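Local coordinates for protein cysteine desulfurase (Elizabethkingia anophelis NUHP1, PDB 5VPR) that probably removes sulfur from L-cysteine, giving L-alanine and a sulfur-loaded carrier, with pyridoxal 5'-phosphate as its cofactor, at residues A314-A319 with A336-V341. Numbering follows the deposited sequence.
Sequences ALLEYA and ANRAGV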
# COMPACT_ATOMS: atom_id res chain seq x y z
N ALA A 314 16.77 -6.67 4.43
CA ALA A 314 18.17 -6.40 4.76
C ALA A 314 18.44 -4.90 4.82
O ALA A 314 19.22 -4.44 5.67
CB ALA A 314 19.08 -7.08 3.74
N LEU A 315 17.80 -4.12 3.95
CA LEU A 315 17.92 -2.66 4.03
C LEU A 315 17.42 -2.15 5.37
O LEU A 315 18.07 -1.33 6.03
CB LEU A 315 17.13 -2.01 2.90
CG LEU A 315 17.66 -2.19 1.47
CD1 LEU A 315 16.68 -1.58 0.48
CD2 LEU A 315 19.03 -1.53 1.34
N LEU A 316 16.27 -2.66 5.80
CA LEU A 316 15.65 -2.21 7.04
C LEU A 316 16.53 -2.53 8.24
O LEU A 316 16.80 -1.66 9.08
CB LEU A 316 14.27 -2.87 7.18
CG LEU A 316 13.38 -2.47 8.35
CD1 LEU A 316 13.07 -1.02 8.23
CD2 LEU A 316 12.08 -3.26 8.35
N GLU A 317 17.00 -3.78 8.34
CA GLU A 317 17.85 -4.15 9.46
C GLU A 317 19.12 -3.30 9.50
O GLU A 317 19.55 -2.84 10.56
CB GLU A 317 18.20 -5.64 9.38
N TYR A 318 19.74 -3.09 8.33
CA TYR A 318 20.97 -2.31 8.27
C TYR A 318 20.72 -0.87 8.69
O TYR A 318 21.46 -0.30 9.51
CB TYR A 318 21.55 -2.37 6.86
CG TYR A 318 22.85 -1.62 6.68
CD1 TYR A 318 22.92 -0.46 5.92
CD2 TYR A 318 24.02 -2.09 7.28
CE1 TYR A 318 24.13 0.22 5.76
CE2 TYR A 318 25.21 -1.43 7.12
CZ TYR A 318 25.27 -0.28 6.37
OH TYR A 318 26.48 0.36 6.24
N ALA A 319 19.66 -0.25 8.16
CA ALA A 319 19.37 1.14 8.49
C ALA A 319 19.07 1.30 9.98
O ALA A 319 19.61 2.21 10.63
CB ALA A 319 18.20 1.65 7.64
N ALA A 336 9.28 -4.29 16.68
CA ALA A 336 8.15 -4.84 15.94
C ALA A 336 8.57 -5.35 14.57
O ALA A 336 9.54 -4.88 13.97
CB ALA A 336 7.05 -3.79 15.79
N ASN A 337 7.80 -6.32 14.07
CA ASN A 337 7.93 -6.78 12.69
C ASN A 337 7.42 -5.70 11.75
O ASN A 337 6.26 -5.28 11.84
CB ASN A 337 7.16 -8.10 12.53
CG ASN A 337 7.09 -8.59 11.09
OD1 ASN A 337 7.92 -8.24 10.26
ND2 ASN A 337 6.08 -9.42 10.81
N ARG A 338 8.28 -5.21 10.85
CA ARG A 338 7.94 -4.05 10.04
C ARG A 338 8.32 -4.29 8.59
O ARG A 338 9.22 -5.07 8.28
CB ARG A 338 8.64 -2.78 10.54
CG ARG A 338 8.28 -2.40 11.97
CD ARG A 338 8.69 -0.97 12.28
NE ARG A 338 10.05 -0.68 11.82
CZ ARG A 338 11.15 -1.08 12.43
NH1 ARG A 338 11.08 -1.81 13.54
NH2 ARG A 338 12.33 -0.77 11.93
N ALA A 339 7.61 -3.60 7.71
CA ALA A 339 7.80 -3.71 6.27
C ALA A 339 8.28 -2.36 5.75
O ALA A 339 7.50 -1.41 5.66
CB ALA A 339 6.52 -4.15 5.56
N GLY A 340 9.58 -2.27 5.48
CA GLY A 340 10.15 -1.21 4.67
C GLY A 340 10.17 0.19 5.26
O GLY A 340 10.37 1.14 4.51
N VAL A 341 9.99 0.35 6.57
CA VAL A 341 9.87 1.68 7.17
C VAL A 341 10.70 1.73 8.45
O VAL A 341 10.48 0.92 9.36
CB VAL A 341 8.40 2.03 7.49
CG1 VAL A 341 8.33 3.38 8.18
CG2 VAL A 341 7.52 2.03 6.22
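L316, on helix 305-324, reaches into the turn of R338 to V341, which leads into strand 341-345; helix and antiparallel sheet pack here in the small C-terminal alpha/beta domain of a fold-type I pyridoxal-phosphate enzyme of the class-V aminotransferase family, a buried contact.

The packing across it is nonpolar on the helix side. CG of L316 stands anti to its own nitrogen (chi1 -175°), which sends the forked end away from the helix so that each methyl meets a different part of the turn. L316 CD2 lies 3.4 Å from R338 O, with G340 N also close by. L316 CD1 sits 3.4 Å from V341 O. A branched leucine suits the place because its two methyls can touch both ends of the curve. G340 has a positive phi (69°), in the left-handed region that glycine enters readily.

The polar part belongs to the turn and to its surroundings. The R338 side chain crosses that of L316 at about a right angle, with R338 NH2 3.8 Å from L316 CD1 in an oblique approach. That contact is van der Waals; NH2 gives its hydrogen bond to Q320 OE1, one helical turn further on, and NH1 makes weak hydrogen bonds to the carbonyls of G333 and E334. Arginine's long chain, bent at chi3, folds back over the turn, where R338 NE donates a 3.0 Å hydrogen bond to V341 O, nearly straight at 176° and in the guanidinium plane.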